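Local coordinates for flagellar basal body protein (Helicobacter pylori, PDB 5NPY), which probably helps to build the flagellar hook, the short, flexible coupling that passes rotation from the bacterial motor to the filament, at residues A[98-103]-A[142-146]; A[104-110]-A[172-176]; A[119-123]-A[522-526]. One frame throughout, in Å; residues are numbered along the deposited sequence.

Starting from the N terminus, the chain lays down 98-103, 104-110 and 119-123 in quick succession, and their partners follow in the same order: 142-146, 172-176 and 522-526. The three loops therefore cross one another, and none lies wholly within another. Contact 1 closes the first, with 38 residues between its segments. Contact 2 closes a longer one, and its strand 173-176 runs beside strand 143-148 of contact 1. Contact 3 spans almost 400 residues, bringing a late hairpin back to strand 121-123, itself the neighbour of strand 97-100. Together they stitch early D1-family strands to one another and to a late part of the chain.

Contact 1: residues A[98-103]-A[142-146]; sequences VIGPNK and YYVYG
Gly100 and Tyr143 form an antiparallel hydrogen-bonded pair joining strands 97-100 and 143-148 in the region matching the FlgE/F/G D1 family: Tyr143 N gives to Gly100 O at 2.8 Å, and Gly100 N returns a more bent bond to Tyr143 O. Two residues along, past the non-hydrogen-bonded pair Ile99 and Val144, Tyr145 N gives to Val98 O at 2.8 Å with an angle of 169° at the hydrogen. Having no side chain, Gly100 lets the Tyr145 ring lie close, with Tyr145 CE1 3.4 Å from Gly100 N.

Tyr142 and Tyr143 pack against the turn after strand 98-100 and its approach. Pro101 CB sits 3.5 Å from Tyr142 CE1, and Ile99 CD1 meets Tyr142 CB at 3.7 Å, the two side chains crossing at about a right angle. Tyr143 has CG opposite its own carbonyl carbon (chi1 -59°), which carries the ring under Lys103: Lys103 CB lies over one face, 3.6 Å from the Tyr143 ring centroid, in a CH-pi contact.

Further out, Thr138 OG1 bonds to Tyr142 N, Phe121 meets the Tyr142 ring edge-to-face, and Pro176 packs on Tyr143 and Tyr145. With no salt bridge between the segments, the contact probably depends little on ionisation.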
loop_
_atom_site.group_PDB
_atom_site.type_symbol
_atom_site.label_atom_id
_atom_site.label_comp_id
_atom_site.label_asym_id
_atom_site.label_seq_id
_atom_site.Cartn_x
_atom_site.Cartn_y
_atom_site.Cartn_z
ATOM N N VAL A 98 -13.463 -39.494 -3.478
ATOM C CA VAL A 98 -12.763 -40.323 -2.501
ATOM C C VAL A 98 -13.409 -40.132 -1.147
ATOM O O VAL A 98 -13.646 -38.993 -0.728
ATOM C CB VAL A 98 -11.276 -39.971 -2.398
ATOM C CG1 VAL A 98 -10.547 -41.143 -1.798
ATOM C CG2 VAL A 98 -10.732 -39.545 -3.747
ATOM N N ILE A 99 -13.678 -41.240 -0.461
ATOM C CA ILE A 99 -14.311 -41.226 0.853
ATOM C C ILE A 99 -13.725 -42.335 1.718
ATOM O O ILE A 99 -13.051 -43.246 1.236
ATOM C CB ILE A 99 -15.837 -41.395 0.777
ATOM C CG1 ILE A 99 -16.168 -42.803 0.313
ATOM C CG2 ILE A 99 -16.463 -40.347 -0.145
ATOM C CD1 ILE A 99 -17.630 -43.023 0.236
ATOM N N GLY A 100 -14.021 -42.260 3.011
ATOM C CA GLY A 100 -13.487 -43.192 3.975
ATOM C C GLY A 100 -14.237 -43.124 5.288
ATOM O O GLY A 100 -14.945 -42.153 5.575
ATOM N N PRO A 101 -14.086 -44.160 6.118
ATOM C CA PRO A 101 -14.882 -44.268 7.350
ATOM C C PRO A 101 -14.340 -43.551 8.581
ATOM O O PRO A 101 -15.028 -43.556 9.614
ATOM C CB PRO A 101 -14.891 -45.786 7.593
ATOM C CG PRO A 101 -13.562 -46.230 7.084
ATOM C CD PRO A 101 -13.284 -45.372 5.868
ATOM N N ASN A 102 -13.157 -42.933 8.513
ATOM C CA ASN A 102 -12.464 -42.431 9.695
ATOM C C ASN A 102 -12.248 -40.931 9.545
ATOM O O ASN A 102 -11.525 -40.488 8.647
ATOM C CB ASN A 102 -11.138 -43.182 9.894
ATOM C CG ASN A 102 -10.232 -42.563 10.962
ATOM O OD1 ASN A 102 -10.424 -41.440 11.415
ATOM N ND2 ASN A 102 -9.226 -43.330 11.374
ATOM N N LYS A 103 -12.877 -40.156 10.430
ATOM C CA LYS A 103 -12.586 -38.734 10.576
ATOM C C LYS A 103 -11.325 -38.570 11.403
ATOM O O LYS A 103 -11.290 -39.012 12.555
ATOM C CB LYS A 103 -13.759 -38.019 11.241
ATOM C CG LYS A 103 -13.404 -36.802 12.058
ATOM C CD LYS A 103 -14.261 -36.763 13.315
ATOM C CE LYS A 103 -14.075 -38.048 14.110
ATOM N NZ LYS A 103 -15.040 -38.212 15.228
ATOM N N TYR A 142 -19.821 -41.863 5.444
ATOM C CA TYR A 142 -18.413 -41.814 5.065
ATOM C C TYR A 142 -17.989 -40.377 4.777
ATOM O O TYR A 142 -18.746 -39.591 4.200
ATOM C CB TYR A 142 -18.142 -42.694 3.839
ATOM C CG TYR A 142 -18.241 -44.187 4.098
ATOM C CD1 TYR A 142 -17.297 -44.842 4.884
ATOM C CD2 TYR A 142 -19.270 -44.944 3.543
ATOM C CE1 TYR A 142 -17.382 -46.204 5.119
ATOM C CE2 TYR A 142 -19.364 -46.311 3.777
ATOM C CZ TYR A 142 -18.417 -46.932 4.565
ATOM O OH TYR A 142 -18.501 -48.283 4.794
ATOM N N TYR A 143 -16.766 -40.041 5.174
ATOM C CA TYR A 143 -16.262 -38.686 5.014
ATOM C C TYR A 143 -15.690 -38.486 3.621
ATOM O O TYR A 143 -15.126 -39.404 3.027
ATOM C CB TYR A 143 -15.185 -38.386 6.057
ATOM C CG TYR A 143 -15.718 -38.541 7.448
ATOM C CD1 TYR A 143 -16.679 -37.679 7.935
ATOM C CD2 TYR A 143 -15.313 -39.583 8.253
ATOM C CE1 TYR A 143 -17.192 -37.827 9.199
ATOM C CE2 TYR A 143 -15.833 -39.746 9.511
ATOM C CZ TYR A 143 -16.761 -38.861 9.983
ATOM O OH TYR A 143 -17.262 -39.021 11.248
ATOM N N VAL A 144 -15.826 -37.262 3.118
ATOM C CA VAL A 144 -15.302 -36.872 1.813
ATOM C C VAL A 144 -13.848 -36.428 1.965
ATOM O O VAL A 144 -13.550 -35.499 2.725
ATOM C CB VAL A 144 -16.159 -35.757 1.204
ATOM C CG1 VAL A 144 -15.671 -35.412 -0.198
ATOM C CG2 VAL A 144 -17.625 -36.182 1.205
ATOM N N TYR A 145 -12.943 -37.080 1.235
ATOM C CA TYR A 145 -11.521 -36.742 1.289
ATOM C C TYR A 145 -11.160 -35.700 0.240
ATOM O O TYR A 145 -11.623 -35.764 -0.910
ATOM C CB TYR A 145 -10.633 -37.976 1.084
ATOM C CG TYR A 145 -10.554 -38.872 2.290
ATOM C CD1 TYR A 145 -11.714 -39.212 2.974
ATOM C CD2 TYR A 145 -9.336 -39.385 2.749
ATOM C CE1 TYR A 145 -11.687 -40.011 4.076
ATOM C CE2 TYR A 145 -9.301 -40.216 3.877
ATOM C CZ TYR A 145 -10.498 -40.518 4.528
ATOM O OH TYR A 145 -10.579 -41.314 5.644
ATOM N N GLY A 146 -10.303 -34.766 0.644
ATOM C CA GLY A 146 -9.757 -33.764 -0.242
ATOM C C GLY A 146 -8.547 -33.106 0.376
ATOM O O GLY A 146 -8.017 -33.564 1.392
#

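Contact 2: residues A[104-110]-A[172-176]; sequences NGEMTIN and NTLSP
Thr108 and Thr173 face each other as a non-hydrogen-bonded pair where two antiparallel strands of the D1-family region run edge to edge, and their hydroxyls join across the strands: Thr108 OG1 and Thr173 OG1 are hydrogen-bonded at 3.0 Å, with either able to donate. Beta-branched threonine suits such a place, since it favours the extended backbone and carries a polar group to the more open side of the strands.

Asn172 reaches across to the other strand. Its CB already lies 3.2 Å from Ile109 O. CG is set between the backbone N and the carbonyl carbon (chi1 76°), which swings the amide over toward the opposite strand, where CG is 3.7 Å from Thr108 CG2. At the tip, OD1 also has Thr108 CG2 as its neighbour, while ND2 donates to Ile109 O at 3.0 Å. That bond is bent, 143° at the hydrogen, and ND2 stands well above the carbonyl plane of Ile109. Asn172 ND2 also has Thr108 CG2 beside it and lies 3.2 Å from Asn110 ND2, two donors that do not bond. The backbone of Asn172 completes the grip, its O accepting from Ile109 N at 2.8 Å, so one residue both gives to and takes from Ile109.

Farther along, Met107 and Leu174 exchange a pair of backbone bonds, and their apolar side chains leave from the face that the threonines do not use. At the other end Pro176 has no N-H to offer; its CD lies 3.1 Å from Gly105 O instead.

Lys117 NZ bonds to Glu106 O. Strand 107-109 is flanked by 114-116 and 173-176, and 173-176 in turn by 143-148, through a backbone bond of Ser175 with Gly146. Met107 and Ile109 pack on Leu508 of strand 499-509, and Ile109 also meets Leu544 of strand 543-544.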
loop_
_atom_site.group_PDB
_atom_site.type_symbol
_atom_site.label_atom_id
_atom_site.label_comp_id
_atom_site.label_asym_id
_atom_site.label_seq_id
_atom_site.Cartn_x
_atom_site.Cartn_y
_atom_site.Cartn_z
ATOM N N ASN A 104 -10.330 -37.893 10.813
ATOM C CA ASN A 104 -8.921 -37.759 11.199
ATOM C C ASN A 104 -8.071 -38.695 10.344
ATOM O O ASN A 104 -6.901 -38.945 10.650
ATOM C CB ASN A 104 -8.662 -37.893 12.721
ATOM C CG ASN A 104 -8.755 -39.339 13.266
ATOM O OD1 ASN A 104 -8.260 -40.301 12.675
ATOM N ND2 ASN A 104 -9.408 -39.474 14.418
ATOM N N GLY A 105 -8.654 -39.221 9.259
ATOM C CA GLY A 105 -7.914 -40.068 8.348
ATOM C C GLY A 105 -7.113 -39.313 7.299
ATOM O O GLY A 105 -7.244 -38.105 7.138
ATOM N N GLU A 106 -6.266 -39.998 6.555
ATOM C CA GLU A 106 -5.470 -39.406 5.486
ATOM C C GLU A 106 -4.975 -40.377 4.399
ATOM O O GLU A 106 -4.733 -41.506 4.647
ATOM C CB GLU A 106 -4.307 -38.591 6.051
ATOM C CG GLU A 106 -3.140 -39.402 6.570
ATOM C CD GLU A 106 -1.996 -38.551 7.072
ATOM O OE1 GLU A 106 -2.223 -37.673 7.905
ATOM O OE2 GLU A 106 -0.871 -38.775 6.630
ATOM N N MET A 107 -4.793 -39.901 3.185
ATOM C CA MET A 107 -4.321 -40.740 2.100
ATOM C C MET A 107 -3.343 -39.917 1.287
ATOM O O MET A 107 -3.612 -38.782 0.963
ATOM C CB MET A 107 -5.497 -41.203 1.233
ATOM C CG MET A 107 -5.180 -42.228 0.153
ATOM S SD MET A 107 -6.538 -42.670 -0.969
ATOM C CE MET A 107 -7.717 -41.431 -0.584
ATOM N N THR A 108 -2.209 -40.496 0.966
ATOM C CA THR A 108 -1.200 -39.815 0.230
ATOM C C THR A 108 -1.046 -40.519 -1.069
ATOM O O THR A 108 -0.968 -41.706 -1.094
ATOM C CB THR A 108 0.126 -39.858 0.971
ATOM O OG1 THR A 108 -0.003 -39.200 2.218
ATOM C CG2 THR A 108 1.185 -39.183 0.201
ATOM N N ILE A 109 -1.004 -39.779 -2.155
ATOM C CA ILE A 109 -0.892 -40.370 -3.457
ATOM C C ILE A 109 0.402 -39.991 -4.117
ATOM O O ILE A 109 0.627 -38.855 -4.398
ATOM C CB ILE A 109 -2.010 -39.884 -4.388
ATOM C CG1 ILE A 109 -3.339 -39.750 -3.680
ATOM C CG2 ILE A 109 -2.147 -40.795 -5.567
ATOM C CD1 ILE A 109 -3.978 -41.046 -3.320
ATOM N N ASN A 110 1.229 -40.966 -4.420
ATOM C CA ASN A 110 2.488 -40.698 -5.061
ATOM C C ASN A 110 2.491 -41.249 -6.461
ATOM O O ASN A 110 1.605 -41.958 -6.837
ATOM C CB ASN A 110 3.602 -41.307 -4.249
ATOM C CG ASN A 110 3.766 -40.640 -2.918
ATOM O OD1 ASN A 110 3.408 -41.174 -1.902
ATOM N ND2 ASN A 110 4.317 -39.459 -2.934
ATOM N N ASN A 172 -0.599 -33.765 -2.363
ATOM C CA ASN A 172 -0.912 -35.163 -2.634
ATOM C C ASN A 172 -1.440 -35.916 -1.418
ATOM O O ASN A 172 -1.534 -37.145 -1.468
ATOM C CB ASN A 172 0.322 -35.894 -3.173
ATOM C CG ASN A 172 1.335 -36.212 -2.080
ATOM O OD1 ASN A 172 1.398 -35.540 -1.044
ATOM N ND2 ASN A 172 2.136 -37.248 -2.309
ATOM N N THR A 173 -1.766 -35.233 -0.330
ATOM C CA THR A 173 -2.281 -35.887 0.868
ATOM C C THR A 173 -3.717 -35.439 1.108
ATOM O O THR A 173 -3.969 -34.252 1.347
ATOM C CB THR A 173 -1.406 -35.582 2.080
ATOM O OG1 THR A 173 -0.134 -36.221 1.913
ATOM C CG2 THR A 173 -2.071 -36.077 3.360
ATOM N N LEU A 174 -4.645 -36.393 1.056
ATOM C CA LEU A 174 -6.072 -36.132 1.176
ATOM C C LEU A 174 -6.563 -36.528 2.559
ATOM O O LEU A 174 -6.104 -37.526 3.123
ATOM C CB LEU A 174 -6.848 -36.906 0.107
ATOM C CG LEU A 174 -6.262 -36.777 -1.298
ATOM C CD1 LEU A 174 -7.044 -37.636 -2.305
ATOM C CD2 LEU A 174 -6.210 -35.303 -1.739
ATOM N N SER A 175 -7.507 -35.760 3.093
ATOM C CA SER A 175 -8.068 -36.034 4.409
ATOM C C SER A 175 -9.524 -35.589 4.407
ATOM O O SER A 175 -9.996 -34.987 3.433
ATOM C CB SER A 175 -7.259 -35.330 5.512
ATOM O OG SER A 175 -7.511 -33.937 5.559
ATOM N N PRO A 176 -10.278 -35.897 5.470
ATOM C CA PRO A 176 -11.668 -35.435 5.533
ATOM C C PRO A 176 -11.759 -33.920 5.572
ATOM O O PRO A 176 -10.998 -33.254 6.278
ATOM C CB PRO A 176 -12.183 -36.054 6.834
ATOM C CG PRO A 176 -11.386 -37.272 6.984
ATOM C CD PRO A 176 -10.009 -36.880 6.534
#

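Contact 3: residues A[119-123]-A[522-526]; sequences DNFLT and NLYEM
A single antiparallel bridge, Leu122 with Tyr524, fastens the beta-hairpin of strands 517-519 and 523-525 to strand 121-123 of the D1 family region. Tyr524 N gives to Leu122 O at 2.8 Å, and Leu122 N gives to Tyr524 O at 3.1 Å. The second bond is nearly straight at its hydrogen, 169°, although the donor stands above the carbonyl plane and not on a lone pair.

A side-chain bond extends the bridge at one end. Thr123 holds OG1 on the far side of CB from its backbone N (chi1 177°), and from there the hydroxyl donates to Asn522 O at 3.0 Å. Thr123 OG1 also accepts from Ala125 N, so a threonine here uses both its hydrogen and its acceptor capacity.

Phe121 meets two hairpin residues. Leu523 CD2 is placed over one ring face, in CH-pi geometry, but the carbons are modelled too close for the detail to be trusted. Glu525 runs alongside Phe121, pointing the same way: its CG is 3.7 Å from Phe121 CD1, and OE1 comes in near the ring plane, 3.1 Å from Phe121 CE1. The ring edge, which carries the partial positive charge of its C-H bonds, is a favourable neighbour for a carboxylate oxygen. Asp119 OD1 lies 4.8 Å from Glu525 OE1, and this like charge might make ionisation of either acid slightly harder.

Leu122 CD1 comes within 4.4 Å of Met526 CG. Both residues pack on Phe510, and beyond strand 121-123 runs strand 97-100, bonded through the backbones of Phe121 and Ile99. Within the hairpin, Glu525 bonds by its backbone to Arg517 and the Tyr524 side chain touches Lys518, while the Tyr524 ring meets that of Trp96, planes about 50° apart.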
loop_
_atom_site.group_PDB
_atom_site.type_symbol
_atom_site.label_atom_id
_atom_site.label_comp_id
_atom_site.label_asym_id
_atom_site.label_seq_id
_atom_site.Cartn_x
_atom_site.Cartn_y
_atom_site.Cartn_z
ATOM N N ASP A 119 -9.447 -47.869 5.622
ATOM C CA ASP A 119 -9.991 -47.991 4.310
ATOM C C ASP A 119 -10.419 -46.714 3.652
ATOM O O ASP A 119 -10.705 -45.731 4.287
ATOM C CB ASP A 119 -11.117 -48.995 4.375
ATOM C CG ASP A 119 -10.736 -50.185 5.181
ATOM O OD1 ASP A 119 -11.616 -50.939 5.607
ATOM O OD2 ASP A 119 -9.530 -50.353 5.387
ATOM N N ASN A 120 -10.412 -46.767 2.339
ATOM C CA ASN A 120 -10.821 -45.688 1.506
ATOM C C ASN A 120 -11.675 -46.248 0.440
ATOM O O ASN A 120 -11.484 -47.341 -0.002
ATOM C CB ASN A 120 -9.630 -45.044 0.868
ATOM C CG ASN A 120 -9.072 -43.983 1.716
ATOM O OD1 ASN A 120 -7.888 -43.829 1.812
ATOM N ND2 ASN A 120 -9.937 -43.270 2.383
ATOM N N PHE A 121 -12.657 -45.494 0.040
ATOM C CA PHE A 121 -13.531 -45.955 -0.978
ATOM C C PHE A 121 -13.605 -44.944 -2.080
ATOM O O PHE A 121 -13.200 -43.837 -1.941
ATOM C CB PHE A 121 -14.912 -46.169 -0.392
ATOM C CG PHE A 121 -14.928 -47.123 0.744
ATOM C CD1 PHE A 121 -14.469 -48.394 0.576
ATOM C CD2 PHE A 121 -15.357 -46.738 1.969
ATOM C CE1 PHE A 121 -14.450 -49.274 1.606
ATOM C CE2 PHE A 121 -15.351 -47.611 3.013
ATOM C CZ PHE A 121 -14.888 -48.881 2.836
ATOM N N LEU A 122 -14.111 -45.368 -3.202
ATOM C CA LEU A 122 -14.308 -44.492 -4.344
ATOM C C LEU A 122 -15.786 -44.470 -4.701
ATOM O O LEU A 122 -16.470 -45.484 -4.580
ATOM C CB LEU A 122 -13.474 -44.963 -5.531
ATOM C CG LEU A 122 -12.008 -45.067 -5.128
ATOM C CD1 LEU A 122 -11.455 -46.414 -5.545
ATOM C CD2 LEU A 122 -11.205 -43.915 -5.724
ATOM N N THR A 123 -16.276 -43.314 -5.139
ATOM C CA THR A 123 -17.681 -43.177 -5.493
ATOM C C THR A 123 -17.810 -42.093 -6.545
ATOM O O THR A 123 -16.964 -41.201 -6.640
ATOM C CB THR A 123 -18.566 -42.833 -4.271
ATOM O OG1 THR A 123 -19.916 -42.640 -4.690
ATOM C CG2 THR A 123 -18.104 -41.567 -3.599
ATOM N N ASN A 522 -22.973 -47.934 -4.432
ATOM C CA ASN A 522 -22.423 -46.688 -3.921
ATOM C C ASN A 522 -20.926 -46.614 -4.196
ATOM O O ASN A 522 -20.432 -45.639 -4.774
ATOM C CB ASN A 522 -22.749 -46.527 -2.423
ATOM C CG ASN A 522 -21.963 -47.461 -1.496
ATOM O OD1 ASN A 522 -21.310 -48.408 -1.882
ATOM N ND2 ASN A 522 -22.054 -47.159 -0.229
ATOM N N LEU A 523 -20.197 -47.670 -3.855
ATOM C CA LEU A 523 -18.762 -47.598 -3.650
ATOM C C LEU A 523 -18.031 -48.632 -4.489
ATOM O O LEU A 523 -18.569 -49.694 -4.816
ATOM C CB LEU A 523 -18.450 -47.851 -2.185
ATOM C CG LEU A 523 -18.013 -46.900 -1.093
ATOM C CD1 LEU A 523 -19.068 -45.906 -0.841
ATOM C CD2 LEU A 523 -17.859 -47.784 0.116
ATOM N N TYR A 524 -16.790 -48.305 -4.817
ATOM C CA TYR A 524 -15.816 -49.230 -5.371
ATOM C C TYR A 524 -14.589 -49.207 -4.461
ATOM O O TYR A 524 -14.531 -48.439 -3.502
ATOM C CB TYR A 524 -15.490 -48.877 -6.832
ATOM C CG TYR A 524 -16.696 -48.979 -7.751
ATOM C CD1 TYR A 524 -17.727 -48.040 -7.700
ATOM C CD2 TYR A 524 -16.810 -50.020 -8.665
ATOM C CE1 TYR A 524 -18.834 -48.144 -8.531
ATOM C CE2 TYR A 524 -17.900 -50.122 -9.499
ATOM C CZ TYR A 524 -18.911 -49.191 -9.427
ATOM O OH TYR A 524 -20.001 -49.308 -10.257
ATOM N N GLU A 525 -13.615 -50.067 -4.749
ATOM C CA GLU A 525 -12.468 -50.251 -3.871
ATOM C C GLU A 525 -11.349 -50.868 -4.689
ATOM O O GLU A 525 -11.602 -51.560 -5.676
ATOM C CB GLU A 525 -12.820 -51.152 -2.684
ATOM C CG GLU A 525 -12.268 -50.706 -1.369
ATOM C CD GLU A 525 -12.458 -51.762 -0.304
ATOM O OE1 GLU A 525 -12.313 -51.442 0.893
ATOM O OE2 GLU A 525 -12.760 -52.925 -0.658
ATOM N N MET A 526 -10.113 -50.604 -4.286
ATOM C CA MET A 526 -8.981 -51.253 -4.928
ATOM C C MET A 526 -8.797 -52.671 -4.369
ATOM O O MET A 526 -9.283 -53.007 -3.284
ATOM C CB MET A 526 -7.718 -50.408 -4.738
ATOM C CG MET A 526 -7.881 -48.950 -5.198
ATOM S SD MET A 526 -6.485 -47.837 -4.834
ATOM C CE MET A 526 -6.656 -47.606 -3.052
#